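Local coordinates for protein peptidoglycan glycosyltransferase (Burkholderia ambifaria, PDB 5UY7) that belongs to the penicillin-binding proteins and carries, in its modelled part, a penicillin-binding domain of the beta-lactamase-like fold, at residues G269-P274 / F391-A396; V277-D282 / E339-M344; G364-R367 / S371-R374. One frame throughout, in Å; residues are numbered along the deposited sequence.

Interaction 1 of 3, residues G269-P274 / F391-A396. With SO4 (sulfate ion), chain B.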
loop_
_atom_site.group_PDB
_atom_site.type_symbol
_atom_site.label_atom_id
_atom_site.label_comp_id
_atom_site.label_asym_id
_atom_site.label_seq_id
_atom_site.Cartn_x
_atom_site.Cartn_y
_atom_site.Cartn_z
ATOM N N GLY A 269 4.892 -0.811 -7.743
ATOM C CA GLY A 269 3.836 -1.233 -8.652
ATOM C C GLY A 269 2.470 -0.704 -8.252
ATOM O O GLY A 269 2.330 0.420 -7.756
ATOM N N SER A 270 1.448 -1.552 -8.417
ATOM C CA SER A 270 0.061 -1.113 -8.254
ATOM C C SER A 270 -0.246 -0.578 -6.862
ATOM O O SER A 270 -1.263 0.102 -6.684
ATOM C CB SER A 270 -0.899 -2.258 -8.579
ATOM O OG SER A 270 -0.769 -2.641 -9.936
ATOM N N ILE A 271 0.606 -0.857 -5.872
ATOM C CA ILE A 271 0.405 -0.313 -4.530
ATOM C C ILE A 271 0.419 1.209 -4.530
ATOM O O ILE A 271 -0.143 1.834 -3.618
ATOM C CB ILE A 271 1.477 -0.921 -3.597
ATOM C CG1 ILE A 271 1.192 -2.415 -3.418
ATOM C CG2 ILE A 271 1.531 -0.209 -2.252
ATOM C CD1 ILE A 271 2.381 -3.204 -2.853
ATOM N N MET A 272 1.007 1.829 -5.552
ATOM C CA MET A 272 1.016 3.286 -5.605
ATOM C C MET A 272 -0.248 3.883 -6.203
ATOM O O MET A 272 -0.440 5.096 -6.079
ATOM C CB MET A 272 2.206 3.797 -6.414
ATOM C CG MET A 272 3.552 3.497 -5.788
ATOM S SD MET A 272 3.715 4.039 -4.076
ATOM C CE MET A 272 3.538 5.813 -4.289
ATOM N N LYS A 273 -1.086 3.085 -6.869
ATOM C CA LYS A 273 -2.237 3.665 -7.558
ATOM C C LYS A 273 -3.145 4.450 -6.616
ATOM O O LYS A 273 -3.635 5.522 -7.026
ATOM C CB LYS A 273 -2.998 2.560 -8.307
ATOM C CG LYS A 273 -2.211 2.034 -9.500
ATOM C CD LYS A 273 -2.756 0.714 -10.077
ATOM C CE LYS A 273 -1.955 0.351 -11.310
ATOM N NZ LYS A 273 -2.155 -1.071 -11.794
ATOM N N PRO A 274 -3.387 4.024 -5.371
ATOM C CA PRO A 274 -4.211 4.851 -4.478
ATOM C C PRO A 274 -3.617 6.214 -4.184
ATOM O O PRO A 274 -4.380 7.138 -3.888
ATOM C CB PRO A 274 -4.309 4.000 -3.208
ATOM C CG PRO A 274 -4.203 2.612 -3.721
ATOM C CD PRO A 274 -3.165 2.684 -4.784
ATOM N N PHE A 391 8.657 -1.145 4.710
ATOM C CA PHE A 391 8.433 -0.229 5.823
ATOM C C PHE A 391 7.876 1.098 5.327
ATOM O O PHE A 391 6.901 1.625 5.878
ATOM C CB PHE A 391 9.737 -0.003 6.594
ATOM C CG PHE A 391 9.567 0.805 7.856
ATOM C CD1 PHE A 391 9.509 2.191 7.815
ATOM C CD2 PHE A 391 9.472 0.173 9.088
ATOM C CE1 PHE A 391 9.346 2.928 8.978
ATOM C CE2 PHE A 391 9.313 0.910 10.253
ATOM C CZ PHE A 391 9.249 2.284 10.196
ATOM N N GLN A 392 8.492 1.659 4.280
ATOM C CA GLN A 392 8.015 2.930 3.748
ATOM C C GLN A 392 6.571 2.834 3.268
ATOM O O GLN A 392 5.790 3.774 3.447
ATOM C CB GLN A 392 8.914 3.396 2.606
ATOM C CG GLN A 392 10.217 4.008 3.072
ATOM C CD GLN A 392 11.131 4.320 1.903
ATOM O OE1 GLN A 392 11.086 3.635 0.884
ATOM N NE2 GLN A 392 11.950 5.361 2.039
ATOM N N LEU A 393 6.201 1.718 2.638
ATOM C CA LEU A 393 4.825 1.566 2.163
ATOM C C LEU A 393 3.846 1.448 3.322
ATOM O O LEU A 393 2.755 2.034 3.286
ATOM C CB LEU A 393 4.714 0.338 1.257
ATOM C CG LEU A 393 5.393 0.461 -0.112
ATOM C CD1 LEU A 393 5.302 -0.882 -0.838
ATOM C CD2 LEU A 393 4.752 1.579 -0.941
ATOM N N ALA A 394 4.202 0.679 4.350
ATOM C CA ALA A 394 3.326 0.567 5.511
ATOM C C ALA A 394 3.082 1.937 6.127
ATOM O O ALA A 394 1.935 2.307 6.410
ATOM C CB ALA A 394 3.923 -0.392 6.541
ATOM N N ARG A 395 4.148 2.727 6.298
ATOM C CA ARG A 395 3.999 4.069 6.854
ATOM C C ARG A 395 3.149 4.949 5.947
ATOM O O ARG A 395 2.254 5.667 6.419
ATOM C CB ARG A 395 5.377 4.694 7.081
ATOM C CG ARG A 395 5.332 6.140 7.546
ATOM C CD ARG A 395 6.735 6.688 7.798
ATOM N NE ARG A 395 7.594 6.559 6.623
ATOM C CZ ARG A 395 8.893 6.843 6.608
ATOM N NH1 ARG A 395 9.498 7.275 7.707
ATOM N NH2 ARG A 395 9.589 6.691 5.491
ATOM N N ALA A 396 3.413 4.905 4.638
ATOM C CA ALA A 396 2.632 5.713 3.703
ATOM C C ALA A 396 1.142 5.398 3.794
ATOM O O ALA A 396 0.307 6.311 3.749
ATOM C CB ALA A 396 3.144 5.505 2.275
HETATM S S SO4 B . -0.677 -6.428 -9.579
HETATM O O1 SO4 B . -0.442 -6.811 -8.183
HETATM O O2 SO4 B . -2.103 -6.482 -9.873
HETATM O O3 SO4 B . 0.037 -7.369 -10.438
HETATM O O4 SO4 B . -0.190 -5.086 -9.875
#
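I271, in the 3-10 turn 270-272, faces L393 of helix 391-396 with 8.2 Å between their CA atoms, a gap that side chains alone bridge. L393 sends its two methyls into it. CD2 of L393 lies 3.9 Å from CG2 of I271, and CD1 of L393 stands 4.1 Å from the same methyl, so one branch of the isoleucine is met by both prongs of the leucine. With CG1 turned beside the backbone N (chi1 -68°), the CG2 branch is the one presented to L393. M272 joins from the flank. Its CA-CB bond does not aim at helix 391-396, but bends at chi2 (-53°) and chi3 (-63°) swing the thioether round until SD is 4.1 Å from CD2 of L393. Both side chains cross that of L393 at about a right angle, and the contact is small, apolar and buried. The sequence resembles the SxxK motif of penicillin-binding proteins, with S270 in the 3-10 turn and K273 where that turn runs into the helix, on a different side from L393. There K273 NZ donates to S270 OG at 2.8 Å, and its other partners, S324 O and N326 OD1, pin the amine from beyond the turn. S270 OG also approaches O4 of a sulfate ion, which S462 OG binds as well; the 2.5 Å between S270 OG and that O4 is too short to trust. Y397, one turn on from L393, ties the two elements, its hydroxyl bonding to the carbonyl oxygen of I271.

Interaction 2 of 3, residues V277-D282 / E339-M344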
loop_
_atom_site.group_PDB
_atom_site.type_symbol
_atom_site.label_atom_id
_atom_site.label_comp_id
_atom_site.label_asym_id
_atom_site.label_seq_id
_atom_site.Cartn_x
_atom_site.Cartn_y
_atom_site.Cartn_z
ATOM N N VAL A 277 -4.369 8.572 -7.146
ATOM C CA VAL A 277 -5.758 8.996 -7.063
ATOM C C VAL A 277 -5.954 9.939 -5.886
ATOM O O VAL A 277 -6.623 10.974 -6.016
ATOM C CB VAL A 277 -6.674 7.762 -6.976
ATOM C CG1 VAL A 277 -8.070 8.160 -6.514
ATOM C CG2 VAL A 277 -6.722 7.059 -8.321
ATOM N N SER A 278 -5.361 9.620 -4.724
ATOM C CA SER A 278 -5.477 10.508 -3.567
ATOM C C SER A 278 -5.052 11.929 -3.915
ATOM O O SER A 278 -5.742 12.900 -3.577
ATOM C CB SER A 278 -4.629 9.991 -2.402
ATOM O OG SER A 278 -5.142 8.785 -1.869
ATOM N N LEU A 279 -3.905 12.074 -4.579
ATOM C CA LEU A 279 -3.415 13.420 -4.862
ATOM C C LEU A 279 -4.331 14.156 -5.832
ATOM O O LEU A 279 -4.627 15.337 -5.630
ATOM C CB LEU A 279 -1.986 13.359 -5.414
ATOM C CG LEU A 279 -1.344 14.724 -5.666
ATOM C CD1 LEU A 279 -1.232 15.544 -4.381
ATOM C CD2 LEU A 279 0.022 14.529 -6.322
ATOM N N ALA A 280 -4.800 13.479 -6.888
ATOM C CA ALA A 280 -5.685 14.150 -7.842
ATOM C C ALA A 280 -6.998 14.572 -7.188
ATOM O O ALA A 280 -7.543 15.640 -7.501
ATOM C CB ALA A 280 -5.944 13.238 -9.043
ATOM N N LEU A 281 -7.529 13.748 -6.282
ATOM C CA LEU A 281 -8.690 14.173 -5.500
ATOM C C LEU A 281 -8.356 15.382 -4.634
ATOM O O LEU A 281 -9.112 16.363 -4.590
ATOM C CB LEU A 281 -9.180 13.021 -4.613
ATOM C CG LEU A 281 -9.738 11.810 -5.361
ATOM C CD1 LEU A 281 -9.934 10.649 -4.385
ATOM C CD2 LEU A 281 -11.072 12.196 -6.003
ATOM N N ASP A 282 -7.221 15.322 -3.928
ATOM C CA ASP A 282 -6.860 16.375 -2.989
ATOM C C ASP A 282 -6.629 17.703 -3.700
ATOM O O ASP A 282 -6.932 18.771 -3.152
ATOM C CB ASP A 282 -5.609 15.960 -2.212
ATOM C CG ASP A 282 -5.675 16.331 -0.746
ATOM O OD1 ASP A 282 -6.721 16.071 -0.107
ATOM O OD2 ASP A 282 -4.678 16.879 -0.238
ATOM N N GLU A 339 6.188 18.388 -10.154
ATOM C CA GLU A 339 6.468 18.938 -8.832
ATOM C C GLU A 339 5.380 18.562 -7.831
ATOM O O GLU A 339 5.676 18.280 -6.664
ATOM C CB GLU A 339 6.621 20.458 -8.919
ATOM C CG GLU A 339 6.998 21.093 -7.594
ATOM C CD GLU A 339 7.260 22.574 -7.716
ATOM O OE1 GLU A 339 6.856 23.163 -8.743
ATOM O OE2 GLU A 339 7.870 23.151 -6.790
ATOM N N GLU A 340 4.117 18.542 -8.269
ATOM C CA GLU A 340 3.024 18.183 -7.368
ATOM C C GLU A 340 3.140 16.734 -6.918
ATOM O O GLU A 340 2.996 16.424 -5.728
ATOM C CB GLU A 340 1.673 18.417 -8.051
ATOM C CG GLU A 340 1.329 19.881 -8.207
ATOM C CD GLU A 340 0.130 20.125 -9.099
ATOM O OE1 GLU A 340 -0.157 19.289 -9.982
ATOM O OE2 GLU A 340 -0.523 21.173 -8.920
ATOM N N MET A 341 3.404 15.828 -7.858
ATOM C CA MET A 341 3.502 14.420 -7.500
ATOM C C MET A 341 4.745 14.152 -6.658
ATOM O O MET A 341 4.692 13.381 -5.693
ATOM C CB MET A 341 3.494 13.557 -8.763
ATOM C CG MET A 341 2.194 13.681 -9.566
ATOM S SD MET A 341 2.075 12.460 -10.894
ATOM C CE MET A 341 1.897 10.946 -9.955
ATOM N N TRP A 342 5.867 14.792 -6.997
ATOM C CA TRP A 342 7.084 14.624 -6.206
ATOM C C TRP A 342 6.881 15.102 -4.776
ATOM O O TRP A 342 7.328 14.448 -3.824
ATOM C CB TRP A 342 8.249 15.379 -6.858
ATOM C CG TRP A 342 9.572 15.185 -6.162
ATOM C CD1 TRP A 342 10.552 14.296 -6.502
ATOM C CD2 TRP A 342 10.066 15.906 -5.018
ATOM N NE1 TRP A 342 11.614 14.406 -5.636
ATOM C CE2 TRP A 342 11.342 15.386 -4.718
ATOM C CE3 TRP A 342 9.543 16.927 -4.208
ATOM C CZ2 TRP A 342 12.116 15.860 -3.653
ATOM C CZ3 TRP A 342 10.315 17.397 -3.147
ATOM C CH2 TRP A 342 11.585 16.860 -2.880
ATOM N N ASN A 343 6.226 16.246 -4.593
ATOM C CA ASN A 343 5.978 16.697 -3.230
ATOM C C ASN A 343 5.091 15.720 -2.473
ATOM O O ASN A 343 5.278 15.518 -1.268
ATOM C CB ASN A 343 5.377 18.098 -3.225
ATOM C CG ASN A 343 6.451 19.167 -3.187
ATOM O OD1 ASN A 343 7.139 19.344 -2.170
ATOM N ND2 ASN A 343 6.633 19.853 -4.301
ATOM N N MET A 344 4.122 15.103 -3.156
ATOM C CA MET A 344 3.295 14.098 -2.496
ATOM C C MET A 344 4.132 12.889 -2.108
ATOM O O MET A 344 4.031 12.395 -0.981
ATOM C CB MET A 344 2.121 13.684 -3.392
ATOM C CG MET A 344 1.185 12.662 -2.759
ATOM S SD MET A 344 1.706 10.939 -3.029
ATOM C CE MET A 344 1.455 10.801 -4.802
#
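L279 of helix 277-282 reaches E340, M341 and M344 of helix 339-344, across axes that approach to 10.7 Å with their N-to-C directions 118° apart. Both helices lie within the penicillin-binding domain of the chain. Taken in order from the start, V277 turns to other helices, and S278 bonds through OG to the carbonyl oxygen of P274, one turn back in its own helix. L279 then carries the contact. Its CG is anti to the backbone N (chi1 -177°) and its CA-CB bond points at the other helix, which brings both methyls against it. CD2 goes in deepest, landing on backbone as much as on side chains: it is 3.6 Å from the carbonyl oxygen of E340 and 3.7 Å from CA of M341. The same CD2 is 4.0 Å from CG of M341 and 3.7 Å from CB of M344, while CD1 of L279 lies 4.0 Å from that CB. The methyl thus sits over one turn of helix, beside an oxygen already used within it, since M344 N donates to E340 O. M344 meets L279 with CB and CG before its chain bends at chi2. E340 directs its CA-CB bond at helix 277-282, but its carboxylate is held elsewhere, OE2 in a salt bridge with R285 and OE1 by the backbone N of R337. Beyond L279, L281 packs on E433 and V434 of helix 428-442, and D282 ends the helix with OD1 taking bonds from T427 N and T430 OG1. Helix 273-282 is thereby packed on several sides: V277 rests on helices 317-323 and 326-333, S278, like L281, on helix 428-442, and L279 on helix 338-347.

Interaction 3 of 3, residues G364-R367 / S371-R374. With SO4 (sulfate ion), chain E.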
loop_
_atom_site.group_PDB
_atom_site.type_symbol
_atom_site.label_atom_id
_atom_site.label_comp_id
_atom_site.label_asym_id
_atom_site.label_seq_id
_atom_site.Cartn_x
_atom_site.Cartn_y
_atom_site.Cartn_z
ATOM N N GLY A 364 15.425 4.264 -0.526
ATOM C CA GLY A 364 14.771 4.087 -1.802
ATOM C C GLY A 364 15.263 5.112 -2.805
ATOM O O GLY A 364 16.164 5.913 -2.545
ATOM N N ARG A 365 14.661 5.075 -3.990
ATOM C CA ARG A 365 15.080 5.912 -5.105
ATOM C C ARG A 365 13.886 6.716 -5.595
ATOM O O ARG A 365 12.861 6.142 -5.978
ATOM C CB ARG A 365 15.664 5.066 -6.238
ATOM N N LEU A 366 14.014 8.038 -5.553
ATOM C CA LEU A 366 13.014 8.957 -6.090
ATOM C C LEU A 366 13.759 9.969 -6.945
ATOM O O LEU A 366 14.578 10.740 -6.430
ATOM C CB LEU A 366 12.231 9.648 -4.975
ATOM C CG LEU A 366 11.166 10.642 -5.438
ATOM C CD1 LEU A 366 10.091 9.929 -6.249
ATOM C CD2 LEU A 366 10.555 11.376 -4.249
ATOM N N ARG A 367 13.484 9.971 -8.228
ATOM C CA ARG A 367 14.217 10.862 -9.107
ATOM C C ARG A 367 13.716 12.301 -8.975
ATOM O O ARG A 367 12.529 12.535 -8.726
ATOM C CB ARG A 367 14.108 10.375 -10.546
ATOM C CG ARG A 367 14.940 9.109 -10.760
ATOM C CD ARG A 367 14.754 8.475 -12.125
ATOM N NE ARG A 367 15.094 9.388 -13.208
ATOM C CZ ARG A 367 14.198 9.928 -14.024
ATOM N NH1 ARG A 367 14.584 10.754 -14.988
ATOM N NH2 ARG A 367 12.914 9.633 -13.878
ATOM N N SER A 371 13.649 16.405 -13.554
ATOM C CA SER A 371 14.212 15.481 -14.530
ATOM C C SER A 371 13.194 14.500 -15.107
ATOM O O SER A 371 13.556 13.714 -15.987
ATOM C CB SER A 371 15.364 14.694 -13.898
ATOM O OG SER A 371 14.882 13.817 -12.893
ATOM N N TRP A 372 11.944 14.515 -14.639
ATOM C CA TRP A 372 10.969 13.528 -15.092
ATOM C C TRP A 372 10.594 13.754 -16.549
ATOM O O TRP A 372 10.195 14.857 -16.933
ATOM C CB TRP A 372 9.693 13.584 -14.250
ATOM C CG TRP A 372 9.824 13.191 -12.823
ATOM C CD1 TRP A 372 10.969 12.914 -12.141
ATOM C CD2 TRP A 372 8.750 13.039 -11.889
ATOM N NE1 TRP A 372 10.672 12.595 -10.833
ATOM C CE2 TRP A 372 9.315 12.673 -10.656
ATOM C CE3 TRP A 372 7.360 13.184 -11.978
ATOM C CZ2 TRP A 372 8.540 12.443 -9.520
ATOM C CZ3 TRP A 372 6.596 12.966 -10.855
ATOM C CH2 TRP A 372 7.185 12.593 -9.640
ATOM N N ARG A 373 10.706 12.706 -17.357
ATOM C CA ARG A 373 10.020 12.701 -18.638
ATOM C C ARG A 373 8.543 12.402 -18.406
ATOM O O ARG A 373 8.163 11.826 -17.387
ATOM C CB ARG A 373 10.633 11.666 -19.582
ATOM N N ARG A 374 7.699 12.817 -19.356
ATOM C CA ARG A 374 6.265 12.596 -19.196
ATOM C C ARG A 374 5.949 11.109 -19.043
ATOM O O ARG A 374 5.108 10.721 -18.217
ATOM C CB ARG A 374 5.506 13.204 -20.378
ATOM C CG ARG A 374 4.032 13.392 -20.089
ATOM C CD ARG A 374 3.375 14.360 -21.059
ATOM N NE ARG A 374 3.387 13.861 -22.431
ATOM C CZ ARG A 374 2.459 14.155 -23.335
ATOM N NH1 ARG A 374 1.438 14.936 -23.004
ATOM N NH2 ARG A 374 2.543 13.662 -24.564
HETATM S S SO4 E . 9.124 14.679 -22.026
HETATM O O1 SO4 E . 8.875 15.769 -21.086
HETATM O O2 SO4 E . 8.635 13.424 -21.467
HETATM O O3 SO4 E . 8.420 14.946 -23.279
HETATM O O4 SO4 E . 10.559 14.574 -22.283
#
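The indole of W372 spends its N-H on a backbone carbonyl five residues earlier: NE1 donates to R367 O at 2.8 Å, nearly straight (160°). The acceptor lies at the ring's edge, near its plane, yet the donor stands 60° out of the carbonyl plane, so the bond misses the usual lone-pair direction. This fastens back onto itself the loop that joins helices 338-347 and 374-381 of the penicillin-binding domain. The R367 side chain comes round as well, its chain bent at chi3, with the guanidinium plane 27° from that of the indole. Its NH1 makes a weak bond to S371 O (3.3 Å), and S371 OG lies over one guanidinium face, 3.7 Å from NH1, while itself bonded to P368 O. NH2 of R367 is in a salt bridge with E376, whose OE1 also takes the backbone N of R373, the N-cap of the helix that follows. A sulfate ion lies by R374 N, too close for the bond length to be trusted. L366 CD1 touches W372 CZ2 loosely, at 4.4 Å. The tryptophan ring is wedged between two helices, against P338 and Y345 of helix 338-347 and Q377 and M380 of helix 374-381.

In the fold
Interactions 1 and 2 share helix 273-282: the first uses the turn that leads into it, near the centre of the chain, the second its later part, about 14 Å away between contact centres. Both are buried, apolar and made by a leucine reaching across. Interaction 3 lies farthest out, partly buried, and relies on an indole N-H bond to a backbone carbonyl, with a weak guanidinium bond beside it. It nevertheless touches interaction 2, because W342 and M341 of helix 338-347 pack on L366, R367 and W372; M341 CB is 3.8 Å from W372 CZ3. Helix 338-347 therefore has L279 on one side and the 364-374 loop on another. Each of interactions 1 and 3 has a sulfate nearby.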